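Local coordinates for uridylate-specific endoribonuclease nsp11 (Prrsv 16244b, PDB 5EYI), which probably degrades the 5'-polyuridines that arise during replication of viral RNA, which keeps host double-stranded RNA sensors from being activated, at residues K10-L15 / L205-E209; T179-V183 / A220-L224; C66-G70 / F105-R109. The protein carries 1 engineered substitution. One frame throughout, in Å; residues are numbered along the deposited sequence.

Contact 1: K10-L15 / L205-E209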
# COMPACT_ATOMS: atom_id res chain seq x y z
N LYS A 10 -6.14 13.47 20.40
CA LYS A 10 -5.19 13.07 19.36
C LYS A 10 -5.07 14.02 18.17
O LYS A 10 -3.98 14.15 17.62
CB LYS A 10 -5.52 11.66 18.86
CG LYS A 10 -6.88 11.50 18.19
CD LYS A 10 -7.27 10.04 18.13
CE LYS A 10 -8.69 9.89 17.62
NZ LYS A 10 -9.11 8.47 17.63
N VAL A 11 -6.17 14.68 17.78
CA VAL A 11 -6.15 15.63 16.66
C VAL A 11 -5.22 16.79 16.99
O VAL A 11 -4.35 17.15 16.18
CB VAL A 11 -7.57 16.16 16.33
CG1 VAL A 11 -7.52 17.43 15.50
CG2 VAL A 11 -8.38 15.11 15.60
N ALA A 12 -5.42 17.39 18.16
CA ALA A 12 -4.57 18.49 18.62
C ALA A 12 -3.13 18.03 18.82
O ALA A 12 -2.21 18.73 18.41
CB ALA A 12 -5.12 19.10 19.91
N HIS A 13 -2.93 16.85 19.44
CA HIS A 13 -1.58 16.32 19.67
C HIS A 13 -0.82 16.19 18.35
O HIS A 13 0.33 16.63 18.26
CB HIS A 13 -1.61 14.95 20.35
CG HIS A 13 -2.21 14.93 21.72
ND1 HIS A 13 -2.39 16.07 22.48
CD2 HIS A 13 -2.65 13.90 22.48
CE1 HIS A 13 -2.94 15.74 23.63
NE2 HIS A 13 -3.09 14.43 23.66
N ASN A 14 -1.48 15.66 17.33
CA ASN A 14 -0.86 15.51 16.01
C ASN A 14 -0.42 16.83 15.38
O ASN A 14 0.45 16.83 14.52
CB ASN A 14 -1.79 14.74 15.05
CG ASN A 14 -2.05 13.31 15.51
OD1 ASN A 14 -1.28 12.74 16.27
ND2 ASN A 14 -3.14 12.73 15.06
N LEU A 15 -1.04 17.95 15.78
CA LEU A 15 -0.62 19.30 15.37
C LEU A 15 0.38 19.97 16.35
O LEU A 15 0.78 21.11 16.13
CB LEU A 15 -1.85 20.20 15.18
CG LEU A 15 -2.76 19.84 14.01
CD1 LEU A 15 -4.09 20.57 14.12
CD2 LEU A 15 -2.08 20.16 12.69
N LEU A 205 -4.50 11.47 8.62
CA LEU A 205 -5.60 11.05 9.48
C LEU A 205 -5.42 11.79 10.79
O LEU A 205 -4.38 11.64 11.45
CB LEU A 205 -5.54 9.54 9.70
CG LEU A 205 -6.44 8.91 10.77
CD1 LEU A 205 -7.89 9.36 10.65
CD2 LEU A 205 -6.36 7.40 10.65
N ASP A 206 -6.41 12.62 11.15
CA ASP A 206 -6.32 13.51 12.32
C ASP A 206 -5.06 14.39 12.26
O ASP A 206 -4.42 14.64 13.27
CB ASP A 206 -6.34 12.70 13.64
CG ASP A 206 -7.60 11.85 13.79
OD1 ASP A 206 -8.68 12.29 13.34
OD2 ASP A 206 -7.52 10.76 14.40
N PHE A 207 -4.71 14.85 11.06
CA PHE A 207 -3.48 15.62 10.78
C PHE A 207 -2.15 14.88 11.02
O PHE A 207 -1.12 15.51 11.13
CB PHE A 207 -3.47 16.96 11.54
CG PHE A 207 -4.66 17.83 11.23
CD1 PHE A 207 -4.74 18.52 10.02
CD2 PHE A 207 -5.68 17.98 12.16
CE1 PHE A 207 -5.82 19.33 9.74
CE2 PHE A 207 -6.77 18.80 11.88
CZ PHE A 207 -6.84 19.48 10.67
N LYS A 208 -2.17 13.55 11.08
CA LYS A 208 -0.96 12.76 11.22
C LYS A 208 -0.69 12.13 9.87
O LYS A 208 -1.58 11.53 9.27
CB LYS A 208 -1.16 11.70 12.30
CG LYS A 208 -0.14 10.58 12.36
CD LYS A 208 1.05 10.90 13.23
CE LYS A 208 0.75 10.64 14.70
NZ LYS A 208 0.79 9.19 15.04
N GLU A 209 0.54 12.25 9.38
CA GLU A 209 0.96 11.61 8.13
C GLU A 209 0.92 10.10 8.28
O GLU A 209 1.55 9.55 9.16
CB GLU A 209 2.37 12.04 7.73
CG GLU A 209 2.47 13.48 7.24
CD GLU A 209 1.95 13.69 5.82
OE1 GLU A 209 2.00 14.86 5.36
OE2 GLU A 209 1.50 12.72 5.15
O HOH W 1 0.61 17.57 11.33
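A type I' beta turn, with Asp206 and Phe207 at its corners, packs against Val11 and Asn14 of helix 9-14 and Leu15 just after it. By CA positions the closest pair is Val11 and Asp206, 4.8 Å apart. The direct hydrogen bond across the contact comes from the Asn14 amide: ND2 donates to Asp206 O at 2.9 Å with an N-H...O angle of 160°, and it is also bonded to Ser161 OG. The acceptor lies in the amide plane, but the donor stands 43° out of the carbonyl plane. Having CG beside the backbone N and anti to the carbonyl carbon (chi1 -64°) aims the Asn14 amide at the turn.

The turn closes a beta hairpin with a two-residue loop between strands 198-205 and 208-215 of the endoribonuclease domain; Leu205 and Lys208 are paired by hydrogen bonds both ways, and Asp206 and Phe207 have positive phi. The helix belongs to the N-terminal domain, so the contact joins two domains. Leu15 CD1 lies over a face of the Phe207 ring, 4.0 Å from its centroid and 3.6 Å from CD2. Val11 CG1 instead reaches the ring's edge in its plane, 3.9 Å from Phe207 CD2. Val11 CG2 meets the Asp206 carboxylate at OD1.

That carboxylate accepts hydrogen bonds at OD2 from Ser106 and Ser161, and Lys10, salt-bridged to Glu111, slants across it, CE 3.5 Å from Asp206 OD2 and NZ, at 4.3 Å, beyond salt-bridge range. A water donating to Asn14 O and, at 2.7 Å, to Phe207 O spans the two backbones.

Contact 2: T179-V183 / A220-L224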
# COMPACT_ATOMS: atom_id res chain seq x y z
N THR A 179 -3.31 -3.11 12.77
CA THR A 179 -3.64 -1.70 12.88
C THR A 179 -5.13 -1.51 12.68
O THR A 179 -5.76 -2.24 11.94
CB THR A 179 -2.89 -0.84 11.85
OG1 THR A 179 -3.13 -1.33 10.53
CG2 THR A 179 -1.40 -0.83 12.13
N LEU A 180 -5.67 -0.49 13.33
CA LEU A 180 -7.10 -0.28 13.36
C LEU A 180 -7.40 1.20 13.41
O LEU A 180 -6.69 1.95 14.09
CB LEU A 180 -7.65 -0.99 14.60
CG LEU A 180 -9.14 -0.94 14.91
CD1 LEU A 180 -9.51 -2.23 15.64
CD2 LEU A 180 -9.53 0.29 15.72
N THR A 181 -8.44 1.62 12.70
CA THR A 181 -8.98 2.98 12.81
C THR A 181 -10.49 2.92 12.97
O THR A 181 -11.08 1.86 12.83
CB THR A 181 -8.64 3.85 11.58
OG1 THR A 181 -9.44 3.46 10.46
CG2 THR A 181 -7.18 3.73 11.22
N ASP A 182 -11.09 4.08 13.27
CA ASP A 182 -12.55 4.23 13.22
C ASP A 182 -13.01 5.26 12.18
O ASP A 182 -14.09 5.85 12.32
CB ASP A 182 -13.11 4.54 14.60
CG ASP A 182 -12.72 5.91 15.12
OD1 ASP A 182 -12.14 6.72 14.36
OD2 ASP A 182 -13.02 6.16 16.30
N VAL A 183 -12.22 5.45 11.13
CA VAL A 183 -12.58 6.40 10.08
C VAL A 183 -13.86 5.95 9.37
O VAL A 183 -14.11 4.75 9.22
CB VAL A 183 -11.47 6.61 9.03
CG1 VAL A 183 -10.18 7.07 9.70
CG2 VAL A 183 -11.23 5.36 8.20
N ALA A 220 -6.87 -3.73 2.91
CA ALA A 220 -6.37 -2.37 3.07
C ALA A 220 -6.18 -2.08 4.55
O ALA A 220 -6.96 -2.53 5.39
CB ALA A 220 -7.31 -1.36 2.45
N TYR A 221 -5.13 -1.34 4.85
CA TYR A 221 -4.83 -0.97 6.22
C TYR A 221 -3.94 0.23 6.26
O TYR A 221 -3.19 0.50 5.30
CB TYR A 221 -4.19 -2.12 6.99
CG TYR A 221 -2.88 -2.67 6.43
CD1 TYR A 221 -2.84 -3.90 5.79
CD2 TYR A 221 -1.68 -1.97 6.59
CE1 TYR A 221 -1.64 -4.42 5.31
CE2 TYR A 221 -0.49 -2.47 6.11
CZ TYR A 221 -0.46 -3.70 5.47
OH TYR A 221 0.74 -4.20 5.00
N PHE A 222 -4.02 0.94 7.37
CA PHE A 222 -3.21 2.12 7.61
C PHE A 222 -1.93 1.74 8.31
O PHE A 222 -1.85 0.71 8.98
CB PHE A 222 -3.94 3.14 8.46
CG PHE A 222 -4.90 3.99 7.69
CD1 PHE A 222 -4.42 5.02 6.89
CD2 PHE A 222 -6.26 3.78 7.78
CE1 PHE A 222 -5.29 5.84 6.19
CE2 PHE A 222 -7.14 4.59 7.09
CZ PHE A 222 -6.66 5.62 6.29
N GLN A 223 -0.95 2.61 8.17
CA GLN A 223 0.37 2.41 8.75
C GLN A 223 0.94 3.79 9.09
O GLN A 223 0.68 4.77 8.37
CB GLN A 223 1.21 1.63 7.73
CG GLN A 223 2.59 1.21 8.18
CD GLN A 223 3.70 2.20 7.85
OE1 GLN A 223 4.84 2.03 8.27
NE2 GLN A 223 3.37 3.23 7.09
N LEU A 224 1.69 3.89 10.19
CA LEU A 224 2.26 5.17 10.64
C LEU A 224 3.71 5.26 10.20
O LEU A 224 4.56 4.64 10.83
CB LEU A 224 2.19 5.30 12.17
CG LEU A 224 0.82 5.45 12.82
CD1 LEU A 224 0.94 5.24 14.33
CD2 LEU A 224 0.22 6.81 12.53
O HOH W 2 -5.60 0.15 9.56
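Thr179 reaches from the end of strand 173-180 to the backbone of Phe222 in strand 219-223, and its hydroxyl carries the polar part of the contact. OG1 donates to Phe222 O over 2.9 Å, lying in the carbonyl plane with a C=O...donor angle of 149°. The same oxygen accepts from a water 3.0 Å from Thr179 OG1, and this water in turn takes the N-H of Phe222, 2.8 Å from Phe222 N. Both backbone groups of Phe222 are thus served by one threonine hydroxyl, the carbonyl directly and the amide through water. The torsion responsible is chi1 of 55°, which seats OG1 between the backbone N and the carbonyl carbon; the methyl CG2 falls beside the backbone N.

Thr181 repeats this conformation two residues on, but with the roles of its branches exchanged. Its methyl touches the phenyl of Phe222, CG2 being 3.6 Å from Phe222 CD2, and the two side chains meet at about a right angle. Its hydroxyl is engaged within the segment by a weak bond from Val183 N. Val183 CG2 adds a looser apolar approach, 4.3 Å from Phe222 CE2. Both methyls meet the Phe222 ring obliquely. The ring is set with its CG anti to the carbonyl carbon (chi1 -81°), and it also packs on Val210 of the neighbouring strand and on Met203 of strand 198-205.

Tyr221 CB is 3.8 Å from Thr179 OG1, while its ring meets that of His146, and Glu195 of the second subunit bonds Thr179 N. The arrangement joins the edge strand of one antiparallel sheet to a strand of the other beside the predicted active site, consistent with the two-sheet catalytic domain of the NendoU family.

Contact 3: C66-G70 / F105-R109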
# COMPACT_ATOMS: atom_id res chain seq x y z
N CYS A 66 -13.75 20.73 10.16
CA CYS A 66 -13.45 19.34 10.50
C CYS A 66 -14.72 18.50 10.40
O CYS A 66 -15.49 18.40 11.36
CB CYS A 66 -12.80 19.27 11.87
SG CYS A 66 -11.27 20.23 11.93
N ILE A 67 -14.91 17.91 9.23
CA ILE A 67 -16.17 17.28 8.84
C ILE A 67 -16.22 15.82 9.26
O ILE A 67 -15.33 15.04 8.93
CB ILE A 67 -16.38 17.37 7.31
CG1 ILE A 67 -16.38 18.85 6.86
CG2 ILE A 67 -17.70 16.71 6.91
CD1 ILE A 67 -16.19 19.06 5.36
N GLY A 68 -17.28 15.45 9.98
CA GLY A 68 -17.47 14.07 10.43
C GLY A 68 -16.54 13.58 11.53
O GLY A 68 -16.46 12.37 11.78
N ALA A 69 -15.87 14.50 12.22
CA ALA A 69 -14.90 14.14 13.23
C ALA A 69 -15.61 13.92 14.55
O ALA A 69 -16.60 14.59 14.86
CB ALA A 69 -13.87 15.23 13.38
N GLY A 70 -15.11 12.98 15.34
CA GLY A 70 -15.52 12.89 16.74
C GLY A 70 -15.15 14.18 17.43
O GLY A 70 -14.25 14.89 16.98
N PHE A 105 -10.69 12.29 9.28
CA PHE A 105 -10.85 12.39 10.73
C PHE A 105 -11.35 11.09 11.34
O PHE A 105 -12.17 10.40 10.76
CB PHE A 105 -11.80 13.55 11.06
CG PHE A 105 -11.18 14.90 10.85
CD1 PHE A 105 -10.34 15.43 11.81
CD2 PHE A 105 -11.43 15.63 9.70
CE1 PHE A 105 -9.75 16.67 11.62
CE2 PHE A 105 -10.84 16.86 9.50
CZ PHE A 105 -10.00 17.39 10.46
N SER A 106 -10.84 10.77 12.52
CA SER A 106 -11.41 9.72 13.35
C SER A 106 -12.79 10.18 13.82
O SER A 106 -13.02 11.37 14.02
CB SER A 106 -10.53 9.44 14.56
OG SER A 106 -9.32 8.84 14.16
N THR A 107 -13.68 9.22 14.02
CA THR A 107 -15.10 9.50 14.23
C THR A 107 -15.55 9.57 15.68
O THR A 107 -16.72 9.84 15.95
CB THR A 107 -15.94 8.44 13.53
OG1 THR A 107 -15.55 7.14 14.01
CG2 THR A 107 -15.74 8.52 12.04
N GLY A 108 -14.64 9.32 16.62
CA GLY A 108 -14.97 9.28 18.05
C GLY A 108 -15.46 7.93 18.54
O GLY A 108 -15.71 7.77 19.75
N ARG A 109 -15.57 6.95 17.64
CA ARG A 109 -16.11 5.64 18.02
C ARG A 109 -15.22 4.88 18.98
O ARG A 109 -15.71 4.21 19.91
CB ARG A 109 -16.39 4.79 16.78
CG ARG A 109 -17.72 5.13 16.15
CD ARG A 109 -17.98 4.29 14.94
NE ARG A 109 -17.19 4.72 13.79
CZ ARG A 109 -17.34 4.23 12.56
NH1 ARG A 109 -18.27 3.30 12.32
NH2 ARG A 109 -16.56 4.68 11.58
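Phe105 opens the second segment by laying one face of its ring against Cys66. The Cys66 CB sits 3.6 Å above the ring plane, offset toward the rim, in a CH-pi contact. The sulfur comes in obliquely, SG being 3.4 Å from Phe105 CZ, which makes a sulfur-aromatic contact. Nearer the backbone, Ala69 CB touches Phe105 CB at 3.5 Å.

Ser106 follows with the sole hydrogen bond between the segments: Gly70 N donates to Ser106 O at 3.0 Å and 168°, on a lone pair in the carbonyl plane. Ala69 CA adds a CA-H...O contact to the same oxygen, while Ser106 OG is taken by Asp206.

At Thr107 the carbonyl O lies 3.4 Å from Gly70 CA, and its hydroxyl bonds Asp182 O and accepts from Arg109 NE. Gly108, at phi 87°, puts its CA 3.9 Å from Gly70 CA; with no side chain on either residue, the backbones can close up.

Gly108 is the N-cap of helix 109-112, which Arg109 begins. The loop therefore runs from a ring laid on Cys66 of strand 64-67, itself paired with strand 85-93, to the start of that helix.

In the fold
Each of the three contacts touches the other two, their centres lying 12 to 14 Å apart. Contact 3 is nested within the loop contact 1 closes; they meet through Asp206 OD2, 2.6 Å from Ser106 OG, and the Phe207 and Phe105 rings, at about 80°. Contact 3 meets contact 2 through Thr107 OG1, 2.6 Å from Asp182 O. Contacts 1 and 2 share a sheet, with Leu205 CD1 packed 3.4 Å from Val183 CG1. Contact 2 lies nearest the predicted active site: the Tyr221 side chain is about 4 Å from that of His146, the Leu205 side chain of contact 1 about 11 Å. Contact 3 meets the 2-(2-methoxyethoxy)ethanol pocket at Ser86, whose OG bonds Ala69 O.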